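Local coordinates for protein glutaredoxin (Methanosarcina mazei, PDB 3NZN) that probably acts as a thiol-disulfide oxidoreductase of the thioredoxin superfamily, using a CxxC cysteine pair to reduce disulfides in partner molecules, at residues V66-R71 with T80-D85; K87-F92 with R98-F103; G22-Y27 with K40-L45. One frame throughout, in Å; residues are numbered along the deposited sequence.

Overall arrangement
The three contacts tie helices to a mixed sheet of thioredoxin type, on both of its faces. Contact 3 is the buried one: three apolar side chains join strand 24-28 to helix 33-45. On the other face, contact 1 sets helix 59-72 against strand 77-83; it is only partly buried, and its apolar inner part gives way to charges at the surface. Contact 2 is the smallest (87 Å²): methyl and methylene groups of strand 87-90, outermost within the chain, meet a serine hydroxyl of helix 94-100, beside a Lys-87 to Glu-96 salt bridge. Strands 24-28, 77-83 and 87-90 are neighbours, and Leu-101, packed on Val-24 and Leu-42, brings contact 2 against contact 3.

Contact 1 of 3, residues V66-R71 with T80-D85; sequences VEEVRR and TTIIND
Glu-68 reaches Ile-82 because its chain starts away from the backbone N and then bends at chi2 (74°), which turns the carboxylate from the helix toward the strand. Arg-71 starts the same way (chi1 170°), but its chain stays extended as far as NE and carries the guanidinium to Asp-85. At the inner end of the contact the backbones come nearest, with Val-69 CA 6.8 Å from Thr-80 CA. Here the CG1 methyl of Val-69 meets Thr-80 OG1 at 3.9 Å, a van der Waals approach, as a methyl has no polar hydrogen to give; the hydroxyl is hydrogen-bonded to Ser-77 O and Asn-73 ND2. Further out, Ile-82 CD1 lies 3.9 Å from Glu-68 OE2 and also borders CG of the same glutamate. Tyr-27 of strand 24-28 packs on Glu-68, Val-69 and Ile-82 together.

The outer end is ionic. Arg-71 NH2 stands 3.5 Å from Asp-85 OD1 and 3.8 Å from Asp-85 OD2, but the guanidinium and carboxylate planes are 73° apart. OD1 lies well out of the guanidinium plane, so this salt bridge works through charge without an aimed N-H. A long ion pair, Arg-71 NH1 to Glu-68 OE1 at 3.8 Å, completes the network. The two acids approach to 4.5 Å between Glu-68 OE2 and Asp-85 OD1; the arginine beside both probably offsets their repulsion, so that undirected electrostatics link helix 59-72 to the turn after strand 77-83.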
ATOM      1  N   VAL A  66      -0.555   7.501   5.655  1.00 11.12           N
ATOM      2  CA  VAL A  66       0.728   6.891   5.520  1.00 10.22           C
ATOM      3  C   VAL A  66       1.814   7.821   6.002  1.00 10.74           C
ATOM      4  O   VAL A  66       2.771   7.382   6.630  1.00 11.91           O
ATOM      5  CB  VAL A  66       0.965   6.384   4.082  1.00 11.77           C
ATOM      6  CG1 VAL A  66       2.427   6.049   3.909  1.00 14.31           C
ATOM      7  CG2 VAL A  66      -0.027   5.213   3.800  1.00 13.81           C
ATOM      8  N   GLU A  67       1.724   9.103   5.665  1.00 12.09           N
ATOM      9  CA  GLU A  67       2.725  10.020   6.151  1.00 12.82           C
ATOM     10  C   GLU A  67       2.731  10.087   7.661  1.00 12.79           C
ATOM     11  O   GLU A  67       3.817  10.228   8.259  1.00 13.50           O
ATOM     12  CB  GLU A  67       2.455  11.419   5.604  1.00 14.75           C
ATOM     13  CG  GLU A  67       2.674  11.596   4.162  1.00 18.96           C
ATOM     14  CD  GLU A  67       2.052  12.896   3.537  1.00 23.80           C
ATOM     15  OE1 GLU A  67       1.156  13.612   4.089  1.00 27.67           O
ATOM     16  OE2 GLU A  67       2.399  13.159   2.379  1.00 30.19           O
ATOM     17  N   GLU A  68       1.574  10.047   8.302  1.00 12.11           N
ATOM     18  CA  GLU A  68       1.550  10.056   9.756  1.00 12.50           C
ATOM     19  C   GLU A  68       2.219   8.798  10.353  1.00 12.18           C
ATOM     20  O   GLU A  68       2.974   8.899  11.307  1.00 13.78           O
ATOM     21  CB  GLU A  68       0.127  10.189  10.222  1.00 13.12           C
ATOM     22  CG  GLU A  68      -0.031  10.106  11.734  1.00 18.66           C
ATOM     23  CD  GLU A  68       0.411  11.326  12.489  1.00 23.73           C
ATOM     24  OE1 GLU A  68       0.902  12.323  11.883  1.00 27.44           O
ATOM     25  OE2 GLU A  68       0.228  11.319  13.778  1.00 29.68           O
ATOM     26  N   VAL A  69       1.888   7.631   9.819  1.00 11.13           N
ATOM     27  CA  VAL A  69       2.529   6.425  10.249  1.00 11.32           C
ATOM     28  C   VAL A  69       4.032   6.520  10.035  1.00 11.30           C
ATOM     29  O   VAL A  69       4.817   6.216  10.878  1.00 12.53           O
ATOM     30  CB  VAL A  69       1.947   5.204   9.530  1.00 11.74           C
ATOM     31  CG1 VAL A  69       2.730   3.977   9.858  1.00 12.45           C
ATOM     32  CG2 VAL A  69       0.507   5.025   9.918  1.00 11.85           C
ATOM     33  N   ARG A  70       4.466   6.969   8.836  1.00 11.73           N
ATOM     34  CA  ARG A  70       5.891   7.007   8.582  1.00 12.26           C
ATOM     35  C   ARG A  70       6.681   7.909   9.539  1.00 11.89           C
ATOM     36  O   ARG A  70       7.724   7.620   9.894  1.00 13.04           O
ATOM     37  CB  ARG A  70       6.109   7.468   7.113  1.00 13.46           C
ATOM     38  CG  ARG A  70       7.548   7.500   6.713  1.00 13.92           C
ATOM     39  CD  ARG A  70       7.651   7.917   5.164  1.00 21.99           C
ATOM     40  NE  ARG A  70       7.326   6.772   4.279  1.00 25.58           N
ATOM     41  CZ  ARG A  70       6.386   6.746   3.370  1.00 21.84           C
ATOM     42  NH1 ARG A  70       6.193   5.655   2.678  1.00 24.16           N
ATOM     43  NH2 ARG A  70       5.657   7.748   3.148  1.00 24.09           N
ATOM     44  N   ARG A  71       6.051   8.994   9.907  1.00 12.36           N
ATOM     45  CA  ARG A  71       6.668   9.940  10.877  1.00 14.00           C
ATOM     46  C   ARG A  71       7.087   9.234  12.188  1.00 13.49           C
ATOM     47  O   ARG A  71       8.143   9.465  12.701  1.00 16.35           O
ATOM     48  CB  ARG A  71       5.730  11.088  11.194  1.00 15.69           C
ATOM     49  CG  ARG A  71       6.157  11.972  12.350  1.00 20.69           C
ATOM     50  CD  ARG A  71       5.093  12.986  12.639  1.00 23.93           C
ATOM     51  NE  ARG A  71       5.192  13.545  13.973  1.00 24.57           N
ATOM     52  CZ  ARG A  71       4.267  14.323  14.466  1.00 29.51           C
ATOM     53  NH1 ARG A  71       3.223  14.630  13.756  1.00 35.29           N
ATOM     54  NH2 ARG A  71       4.402  14.778  15.700  1.00 33.04           N
ATOM     55  N   THR A  80       0.362   0.436  14.076  1.00  9.11           N
ATOM     56  CA  THR A  80       1.138   1.486  14.744  1.00  8.98           C
ATOM     57  C   THR A  80       0.107   2.266  15.583  1.00  9.24           C
ATOM     58  O   THR A  80      -0.833   2.848  15.106  1.00  9.56           O
ATOM     59  CB  THR A  80       1.817   2.410  13.777  1.00  9.20           C
ATOM     60  OG1 THR A  80       2.785   1.687  13.007  1.00 10.27           O
ATOM     61  CG2 THR A  80       2.526   3.484  14.420  1.00 10.83           C
ATOM     62  N   THR A  81       0.386   2.240  16.930  1.00  9.20           N
ATOM     63  CA  THR A  81      -0.478   2.922  17.886  1.00  8.94           C
ATOM     64  C   THR A  81       0.271   4.109  18.434  1.00  9.52           C
ATOM     65  O   THR A  81       1.390   3.921  18.940  1.00  9.99           O
ATOM     66  CB  THR A  81      -0.874   1.916  19.033  1.00  9.56           C
ATOM     67  OG1 THR A  81      -1.561   0.828  18.458  1.00 10.14           O
ATOM     68  CG2 THR A  81      -1.841   2.678  19.979  1.00 11.30           C
ATOM     69  N   ILE A  82      -0.286   5.269  18.292  1.00  8.93           N
ATOM     70  CA  ILE A  82       0.375   6.534  18.674  1.00  9.99           C
ATOM     71  C   ILE A  82      -0.396   7.095  19.862  1.00  9.16           C
ATOM     72  O   ILE A  82      -1.573   7.384  19.800  1.00 10.09           O
ATOM     73  CB  ILE A  82       0.457   7.529  17.501  1.00 10.77           C
ATOM     74  CG1 ILE A  82       1.134   6.873  16.276  1.00 14.49           C
ATOM     75  CG2 ILE A  82       1.263   8.751  17.969  1.00 14.11           C
ATOM     76  CD1 ILE A  82       0.865   7.605  14.939  1.00 17.32           C
ATOM     77  N   ILE A  83       0.351   7.305  20.958  1.00  9.69           N
ATOM     78  CA  ILE A  83      -0.211   7.690  22.233  1.00  9.79           C
ATOM     79  C   ILE A  83       0.287   9.090  22.610  1.00 10.42           C
ATOM     80  O   ILE A  83       1.471   9.333  22.702  1.00 11.28           O
ATOM     81  CB  ILE A  83       0.175   6.693  23.357  1.00 10.28           C
ATOM     82  CG1 ILE A  83      -0.352   5.320  23.007  1.00 12.47           C
ATOM     83  CG2 ILE A  83      -0.359   7.165  24.768  1.00 12.02           C
ATOM     84  CD1 ILE A  83       0.135   4.174  23.835  1.00 14.60           C
ATOM     85  N   ASN A  84      -0.704   9.988  22.708  1.00 10.35           N
ATOM     86  CA  ASN A  84      -0.463  11.387  23.120  1.00 10.76           C
ATOM     87  C   ASN A  84       0.557  12.089  22.243  1.00 11.61           C
ATOM     88  O   ASN A  84       1.239  12.968  22.687  1.00 13.17           O
ATOM     89  CB  ASN A  84      -0.107  11.499  24.591  1.00 10.55           C
ATOM     90  CG  ASN A  84      -1.085  10.809  25.498  1.00  9.86           C
ATOM     91  OD1 ASN A  84      -2.291  10.964  25.326  1.00 13.89           O
ATOM     92  ND2 ASN A  84      -0.625  10.026  26.387  1.00 10.07           N
ATOM     93  N   ASP A  85       0.571  11.717  20.988  1.00 13.10           N
ATOM     94  CA  ASP A  85       1.454  12.325  19.939  1.00 14.41           C
ATOM     95  C   ASP A  85       2.886  12.159  20.322  1.00 15.18           C
ATOM     96  O   ASP A  85       3.729  12.962  19.837  1.00 18.17           O
ATOM     97  CB  ASP A  85       1.091  13.781  19.707  1.00 16.28           C
ATOM     98  CG  ASP A  85       1.497  14.297  18.343  1.00 20.03           C
ATOM     99  OD1 ASP A  85       1.633  13.496  17.424  1.00 24.59           O
ATOM    100  OD2 ASP A  85       1.663  15.535  18.251  1.00 27.12           O
TER

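Contact 2 of 3, residues K87-F92 with R98-F103; sequences KAIVGF and RESLGF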
ATOM      1  N   LYS A  87       4.365   8.701  21.983  1.00 12.71           N
ATOM      2  CA  LYS A  87       4.892   7.365  22.095  1.00 11.67           C
ATOM      3  C   LYS A  87       4.249   6.535  20.994  1.00 11.40           C
ATOM      4  O   LYS A  87       3.037   6.447  20.883  1.00 11.97           O
ATOM      5  CB  LYS A  87       4.573   6.801  23.440  1.00 12.91           C
ATOM      6  CG  LYS A  87       4.916   5.387  23.583  1.00 15.66           C
ATOM      7  CD  LYS A  87       6.341   4.981  23.667  1.00 21.08           C
ATOM      8  CE  LYS A  87       6.467   3.578  24.342  1.00 25.02           C
ATOM      9  NZ  LYS A  87       7.884   3.119  24.248  1.00 27.80           N
ATOM     10  N   ALA A  88       5.076   5.947  20.147  1.00 10.89           N
ATOM     11  CA  ALA A  88       4.606   5.050  19.086  1.00 12.02           C
ATOM     12  C   ALA A  88       4.923   3.566  19.459  1.00 11.68           C
ATOM     13  O   ALA A  88       6.054   3.251  19.818  1.00 14.01           O
ATOM     14  CB  ALA A  88       5.239   5.409  17.760  1.00 14.33           C
ATOM     15  N   ILE A  89       3.939   2.705  19.344  1.00  9.92           N
ATOM     16  CA  ILE A  89       4.126   1.295  19.598  1.00 10.37           C
ATOM     17  C   ILE A  89       3.794   0.549  18.320  1.00  9.67           C
ATOM     18  O   ILE A  89       2.703   0.714  17.721  1.00  9.58           O
ATOM     19  CB  ILE A  89       3.211   0.780  20.733  1.00 10.78           C
ATOM     20  CG1 ILE A  89       3.554   1.629  21.989  1.00 12.45           C
ATOM     21  CG2 ILE A  89       3.412  -0.675  20.916  1.00 12.40           C
ATOM     22  CD1 ILE A  89       2.564   1.353  23.160  1.00 13.08           C
ATOM     23  N   VAL A  90       4.780  -0.192  17.832  1.00 10.52           N
ATOM     24  CA  VAL A  90       4.684  -0.918  16.550  1.00  9.94           C
ATOM     25  C   VAL A  90       4.431  -2.356  16.887  1.00 10.44           C
ATOM     26  O   VAL A  90       5.221  -2.979  17.568  1.00 12.24           O
ATOM     27  CB  VAL A  90       5.909  -0.672  15.768  1.00 11.09           C
ATOM     28  CG1 VAL A  90       5.829  -1.497  14.427  1.00 13.41           C
ATOM     29  CG2 VAL A  90       6.084   0.809  15.410  1.00 13.32           C
ATOM     30  N   GLY A  91       3.352  -2.932  16.336  1.00 10.66           N
ATOM     31  CA  GLY A  91       2.937  -4.270  16.619  1.00 11.37           C
ATOM     32  C   GLY A  91       2.006  -4.372  17.822  1.00  9.86           C
ATOM     33  O   GLY A  91       1.814  -3.436  18.556  1.00 10.60           O
ATOM     34  N   PHE A  92       1.517  -5.558  18.011  1.00 11.00           N
ATOM     35  CA  PHE A  92       0.787  -5.920  19.220  1.00 10.59           C
ATOM     36  C   PHE A  92       1.765  -6.253  20.314  1.00 11.07           C
ATOM     37  O   PHE A  92       2.371  -7.273  20.314  1.00 13.18           O
ATOM     38  CB  PHE A  92      -0.127  -7.072  18.947  1.00 11.42           C
ATOM     39  CG  PHE A  92      -0.927  -7.454  20.170  1.00 13.19           C
ATOM     40  CD1 PHE A  92      -1.959  -6.656  20.640  1.00 12.91           C
ATOM     41  CD2 PHE A  92      -0.630  -8.607  20.909  1.00 14.78           C
ATOM     42  CE1 PHE A  92      -2.659  -6.984  21.776  1.00 14.73           C
ATOM     43  CE2 PHE A  92      -1.360  -8.933  22.065  1.00 16.66           C
ATOM     44  CZ  PHE A  92      -2.364  -8.139  22.454  1.00 15.68           C
ATOM     45  N   ARG A  98      -0.557  -1.466  27.526  1.00  8.73           N
ATOM     46  CA  ARG A  98      -1.268  -1.203  28.776  1.00  8.74           C
ATOM     47  C   ARG A  98      -0.478  -0.299  29.698  1.00  9.03           C
ATOM     48  O   ARG A  98      -1.062   0.615  30.313  1.00  9.17           O
ATOM     49  CB  ARG A  98      -1.767  -2.453  29.423  1.00  8.63           C
ATOM     50  CG  ARG A  98      -0.732  -3.419  29.984  1.00  9.46           C
ATOM     51  CD  ARG A  98      -0.416  -3.118  31.475  1.00  9.88           C
ATOM     52  NE  ARG A  98       0.422  -4.146  31.964  1.00 10.55           N
ATOM     53  CZ  ARG A  98       0.929  -4.193  33.176  1.00 12.92           C
ATOM     54  NH1 ARG A  98       0.799  -3.193  33.975  1.00 13.04           N
ATOM     55  NH2 ARG A  98       1.660  -5.249  33.525  1.00 15.55           N
ATOM     56  N   GLU A  99       0.798  -0.457  29.778  1.00  9.17           N
ATOM     57  CA  GLU A  99       1.587   0.399  30.681  1.00  9.00           C
ATOM     58  C   GLU A  99       1.595   1.825  30.191  1.00  9.68           C
ATOM     59  O   GLU A  99       1.462   2.795  30.929  1.00 10.07           O
ATOM     60  CB  GLU A  99       2.956  -0.135  30.853  1.00 11.05           C
ATOM     61  CG  GLU A  99       3.035  -1.413  31.654  1.00 11.60           C
ATOM     62  CD  GLU A  99       4.356  -1.890  32.071  1.00 17.33           C
ATOM     63  OE1 GLU A  99       5.349  -1.430  31.538  1.00 21.64           O
ATOM     64  OE2 GLU A  99       4.395  -2.765  33.005  1.00 23.00           O
ATOM     65  N   SER A 100       1.765   2.012  28.850  1.00  9.56           N
ATOM     66  CA  SER A 100       1.820   3.341  28.327  1.00  9.28           C
ATOM     67  C   SER A 100       0.550   4.073  28.542  1.00  9.51           C
ATOM     68  O   SER A 100       0.583   5.295  28.726  1.00 10.12           O
ATOM     69  CB  SER A 100       2.100   3.279  26.786  1.00 10.03           C
ATOM     70  OG  SER A 100       3.383   2.786  26.521  1.00 12.08           O
ATOM     71  N   LEU A 101      -0.577   3.380  28.587  1.00  8.84           N
ATOM     72  CA  LEU A 101      -1.870   3.960  28.804  1.00  9.23           C
ATOM     73  C   LEU A 101      -2.272   4.147  30.320  1.00  8.55           C
ATOM     74  O   LEU A 101      -3.358   4.596  30.590  1.00 10.28           O
ATOM     75  CB  LEU A 101      -2.913   3.131  28.113  1.00  8.58           C
ATOM     76  CG  LEU A 101      -2.871   3.230  26.581  1.00  9.84           C
ATOM     77  CD1 LEU A 101      -3.781   2.116  25.949  1.00 12.02           C
ATOM     78  CD2 LEU A 101      -3.346   4.603  26.129  1.00 12.33           C
ATOM     79  N   GLY A 102      -1.331   3.807  31.180  1.00  9.11           N
ATOM     80  CA  GLY A 102      -1.536   4.089  32.618  1.00 10.22           C
ATOM     81  C   GLY A 102      -2.076   2.951  33.400  1.00  9.72           C
ATOM     82  O   GLY A 102      -2.581   3.214  34.538  1.00 10.77           O
ATOM     83  N   PHE A 103      -1.950   1.737  32.954  1.00  9.68           N
ATOM     84  CA  PHE A 103      -2.339   0.544  33.688  1.00  9.77           C
ATOM     85  C   PHE A 103      -1.159  -0.171  34.291  1.00 12.25           C
ATOM     86  O   PHE A 103      -0.138  -0.344  33.670  1.00 15.42           O
ATOM     87  CB  PHE A 103      -3.153  -0.379  32.841  1.00  9.98           C
ATOM     88  CG  PHE A 103      -4.436   0.198  32.357  1.00  9.65           C
ATOM     89  CD1 PHE A 103      -5.638   0.075  33.055  1.00  9.88           C
ATOM     90  CD2 PHE A 103      -4.425   0.955  31.153  1.00 11.23           C
ATOM     91  CE1 PHE A 103      -6.809   0.606  32.580  1.00 10.47           C
ATOM     92  CE2 PHE A 103      -5.615   1.524  30.717  1.00 11.92           C
ATOM     93  CZ  PHE A 103      -6.813   1.352  31.424  1.00 11.39           C
TER
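The closing beta-beta-alpha part of the thioredoxin fold contains this contact: strand 87-90, the outermost strand of the sheet within the chain, is followed by helix 94-100, whose last turn comes back over it. Ser-100 carries the contact on the helix, Lys-87 and Ile-89 on the strand. Spacing is wide, 8.0 Å between the CA atoms of Lys-87 and Ser-100, and side chains fill it. The CD1 methyl of Ile-89 approaches Ser-100 OG at 3.7 Å and the adjoining Ser-100 CB at 4.1 Å. Lys-87, bent at chi2, places its CE methylene 3.9 Å from Ser-100 OG. Both approaches to the hydroxyl are by carbon, and OG finds its polar partner within its own helix, in the carbonyl O of Glu-96. The ammonium of Lys-87 pairs with the carboxylate of that same Glu-96, which gives strand and helix a charged link beside the van der Waals contacts. Ile-83 of strand 77-83 packs on both Ile-89 and Ser-100.

Beyond Ser-100 the helix is closed by a Schellman motif. Gly-102 has positive phi (96°), and two backbone bonds turn back into the last turn, Phe-103 N to Arg-98 O at 3.0 Å and Gly-102 N to Glu-99 O at 3.0 Å. Arg-98 secures the chain end as well: NH1 donates to O of Phe-103, the C-terminal residue, over 3.0 Å with an N-H...O angle of 155°. The acceptor lies close to the guanidinium plane, and the charge of the terminal carboxylate probably reinforces the bond. A beta-hairpin followed by a C-terminal helix packed on its strands is the arrangement typical of glutaredoxins and their thioredoxin relatives.

Contact 3 of 3, residues G22-Y27 with K40-L45; sequences GKVIMY and KLLTDL. With SO4 (sulfate ion), chain D.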
ATOM      1  N   GLY A  22      -6.384  10.909  26.699  1.00 10.73           N
ATOM      2  CA  GLY A  22      -5.880  11.800  25.664  1.00 10.48           C
ATOM      3  C   GLY A  22      -5.974  11.162  24.267  1.00 10.36           C
ATOM      4  O   GLY A  22      -6.686  10.221  24.028  1.00 11.74           O
ATOM      5  N   LYS A  23      -5.188  11.658  23.338  1.00 11.28           N
ATOM      6  CA  LYS A  23      -5.271  11.208  21.955  1.00 11.28           C
ATOM      7  C   LYS A  23      -4.578   9.844  21.890  1.00 10.73           C
ATOM      8  O   LYS A  23      -3.401   9.727  22.166  1.00 13.27           O
ATOM      9  CB  LYS A  23      -4.620  12.206  21.037  1.00 12.71           C
ATOM     10  CG  LYS A  23      -4.766  11.758  19.529  1.00 17.59           C
ATOM     11  CD  LYS A  23      -6.225  11.654  19.007  1.00 22.10           C
ATOM     12  CE  LYS A  23      -6.273  11.390  17.529  1.00 25.50           C
ATOM     13  NZ  LYS A  23      -7.535  11.882  17.015  1.00 31.64           N
ATOM     14  N   VAL A  24      -5.298   8.842  21.456  1.00  9.61           N
ATOM     15  CA  VAL A  24      -4.769   7.523  21.243  1.00 10.09           C
ATOM     16  C   VAL A  24      -5.321   7.060  19.872  1.00  9.15           C
ATOM     17  O   VAL A  24      -6.509   6.992  19.729  1.00 11.02           O
ATOM     18  CB  VAL A  24      -5.206   6.544  22.334  1.00  9.74           C
ATOM     19  CG1 VAL A  24      -4.731   5.103  22.152  1.00 11.62           C
ATOM     20  CG2 VAL A  24      -4.749   7.067  23.769  1.00 11.32           C
ATOM     21  N   ILE A  25      -4.401   6.748  18.944  1.00  9.96           N
ATOM     22  CA  ILE A  25      -4.831   6.367  17.581  1.00  9.99           C
ATOM     23  C   ILE A  25      -4.042   5.151  17.097  1.00  9.38           C
ATOM     24  O   ILE A  25      -2.893   5.118  17.157  1.00 10.16           O
ATOM     25  CB  ILE A  25      -4.777   7.554  16.617  1.00 11.28           C
ATOM     26  CG1 ILE A  25      -5.293   7.129  15.222  1.00 12.00           C
ATOM     27  CG2 ILE A  25      -3.449   8.057  16.510  1.00 14.46           C
ATOM     28  CD1 ILE A  25      -5.808   8.286  14.463  1.00 15.80           C
ATOM     29  N   MET A  26      -4.827   4.147  16.713  1.00  8.68           N
ATOM     30  CA  MET A  26      -4.232   2.958  16.098  1.00  8.85           C
ATOM     31  C   MET A  26      -4.431   2.991  14.558  1.00  8.81           C
ATOM     32  O   MET A  26      -5.500   3.051  14.106  1.00 10.20           O
ATOM     33  CB  MET A  26      -4.861   1.655  16.642  1.00 10.42           C
ATOM     34  CG  MET A  26      -4.172   0.352  16.087  1.00 11.54           C
ATOM     35  SD  MET A  26      -5.175  -1.209  16.147  1.00 12.58           S
ATOM     36  CE  MET A  26      -6.495  -0.492  17.028  1.00 18.91           C
ATOM     37  N   TYR A  27      -3.292   3.044  13.862  1.00  8.44           N
ATOM     38  CA  TYR A  27      -3.289   2.812  12.402  1.00  8.96           C
ATOM     39  C   TYR A  27      -3.120   1.319  12.134  1.00  9.48           C
ATOM     40  O   TYR A  27      -2.235   0.729  12.558  1.00  9.68           O
ATOM     41  CB  TYR A  27      -2.199   3.618  11.725  1.00  9.93           C
ATOM     42  CG  TYR A  27      -2.476   5.095  11.825  1.00 11.46           C
ATOM     43  CD1 TYR A  27      -3.235   5.748  10.863  1.00 13.87           C
ATOM     44  CD2 TYR A  27      -1.946   5.859  12.850  1.00 13.08           C
ATOM     45  CE1 TYR A  27      -3.485   7.116  10.952  1.00 17.43           C
ATOM     46  CE2 TYR A  27      -2.211   7.232  12.933  1.00 14.86           C
ATOM     47  CZ  TYR A  27      -2.958   7.825  12.006  1.00 17.10           C
ATOM     48  OH  TYR A  27      -3.129   9.181  12.194  1.00 26.18           O
ATOM     49  N   LYS A  40      -8.888  -4.962  20.133  1.00 10.58           N
ATOM     50  CA  LYS A  40      -9.543  -5.663  21.245  1.00 10.71           C
ATOM     51  C   LYS A  40      -8.917  -5.285  22.596  1.00  9.63           C
ATOM     52  O   LYS A  40      -9.655  -5.143  23.577  1.00 10.86           O
ATOM     53  CB  LYS A  40      -9.485  -7.126  21.007  1.00 12.31           C
ATOM     54  CG  LYS A  40     -10.430  -7.721  20.056  1.00 19.13           C
ATOM     55  CD  LYS A  40     -10.083  -9.185  19.727  1.00 25.28           C
ATOM     56  CE  LYS A  40     -11.062  -9.729  18.673  1.00 29.47           C
ATOM     57  NZ  LYS A  40     -11.182  -9.018  17.353  1.00 34.79           N
ATOM     58  N   LEU A  41      -7.606  -5.158  22.657  1.00  9.93           N
ATOM     59  CA  LEU A  41      -6.935  -4.733  23.906  1.00  9.73           C
ATOM     60  C   LEU A  41      -7.407  -3.368  24.258  1.00  9.82           C
ATOM     61  O   LEU A  41      -7.770  -3.126  25.471  1.00 10.12           O
ATOM     62  CB  LEU A  41      -5.432  -4.850  23.772  1.00 10.12           C
ATOM     63  CG  LEU A  41      -4.636  -4.286  24.994  1.00 10.22           C
ATOM     64  CD1 LEU A  41      -4.892  -5.077  26.229  1.00 11.84           C
ATOM     65  CD2 LEU A  41      -3.191  -4.313  24.641  1.00 12.14           C
ATOM     66  N   LEU A  42      -7.402  -2.380  23.350  1.00  9.25           N
ATOM     67  CA  LEU A  42      -7.843  -1.042  23.639  1.00  8.86           C
ATOM     68  C   LEU A  42      -9.293  -1.030  24.093  1.00  9.74           C
ATOM     69  O   LEU A  42      -9.608  -0.308  25.067  1.00 10.43           O
ATOM     70  CB  LEU A  42      -7.599  -0.145  22.431  1.00  9.64           C
ATOM     71  CG  LEU A  42      -6.159   0.031  22.021  1.00  9.80           C
ATOM     72  CD1 LEU A  42      -5.972   0.756  20.661  1.00 11.21           C
ATOM     73  CD2 LEU A  42      -5.291   0.806  23.037  1.00 11.13           C
ATOM     74  N   THR A  43     -10.127  -1.844  23.481  1.00  9.46           N
ATOM     75  CA  THR A  43     -11.504  -1.937  23.872  1.00 10.59           C
ATOM     76  C   THR A  43     -11.583  -2.492  25.342  1.00 10.16           C
ATOM     77  O   THR A  43     -12.313  -1.995  26.173  1.00 10.63           O
ATOM     78  CB  THR A  43     -12.232  -2.866  22.911  1.00 10.73           C
ATOM     79  OG1 THR A  43     -12.183  -2.293  21.591  1.00 12.79           O
ATOM     80  CG2 THR A  43     -13.629  -3.117  23.273  1.00 14.11           C
ATOM     81  N   ASP A  44     -10.818  -3.534  25.603  1.00  9.85           N
ATOM     82  CA  ASP A  44     -10.904  -4.205  26.901  1.00 10.05           C
ATOM     83  C   ASP A  44     -10.326  -3.377  28.009  1.00  9.74           C
ATOM     84  O   ASP A  44     -10.699  -3.612  29.189  1.00 11.11           O
ATOM     85  CB  ASP A  44     -10.114  -5.556  26.805  1.00 11.28           C
ATOM     86  CG  ASP A  44     -10.835  -6.624  25.961  1.00 11.85           C
ATOM     87  OD1 ASP A  44     -12.019  -6.356  25.582  1.00 13.66           O
ATOM     88  OD2 ASP A  44     -10.225  -7.670  25.726  1.00 14.80           O
ATOM     89  N   LEU A  45      -9.454  -2.411  27.735  1.00  9.59           N
ATOM     90  CA  LEU A  45      -8.906  -1.460  28.744  1.00  9.60           C
ATOM     91  C   LEU A  45      -9.887  -0.376  29.021  1.00  9.30           C
ATOM     92  O   LEU A  45      -9.736   0.377  29.994  1.00 10.68           O
ATOM     93  CB  LEU A  45      -7.563  -0.939  28.323  1.00  9.88           C
ATOM     94  CG  LEU A  45      -6.441  -1.883  28.215  1.00 10.08           C
ATOM     95  CD1 LEU A  45      -5.175  -1.240  27.623  1.00 11.28           C
ATOM     96  CD2 LEU A  45      -6.047  -2.495  29.549  1.00 11.36           C
TER
HETATM   97  S   SO4 D 105      -2.913  14.676  24.839  1.00 20.51           S
HETATM   98  O1  SO4 D 105      -3.007  15.875  24.028  1.00 27.35           O
HETATM   99  O2  SO4 D 105      -4.036  14.771  25.850  1.00 30.92           O
HETATM  100  O3  SO4 D 105      -3.192  13.718  23.693  1.00 28.80           O
HETATM  101  O4  SO4 D 105      -1.498  14.624  25.444  1.00 30.48           O
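Strand 24-28 packs against the C-terminal half of helix 33-45 at the spacing of layers joined by side chains alone: the nearest CA atoms, Met-26 and Leu-42, are 9.3 Å apart. Extended backbone angles turn Val-24 and Met-26 toward the helix and Ile-25 away from it. The helix keeps its regular bonding here, as in Asp-44 N to Lys-40 O at 2.8 Å.

Leu-42 spans the gap, with one methyl for each strand residue. Its CD1 meets the CE methyl of Met-26 at 3.9 Å, and CD2 faces Val-24 CG1 more loosely at 4.4 Å. The thioether extends from the strand until its last bond, where an unusual and probably strained chi3 of -6° makes CE nearly eclipse CB and folds the methyl back beside the leucine.

At the start of the strand a sulfate, probably from the crystallisation liquor, accepts a nearly straight bond from the backbone, Lys-23 N to O3 of the sulfate at 2.9 Å and 169°. The ammonium of Lys-23 goes instead to Asp-50 of the adjacent strand.

Phe-49 and Leu-101 both pack on Val-24 and Leu-42, and Met-26 also touches the Cys-32/Cys-35 disulfide motif. The contact thus lies inside the beta-alpha-beta unit of strand 24-28, helix 33-45 and strand 49-53, while Tyr-27 packs against helix 59-72 on the opposite face of the sheet.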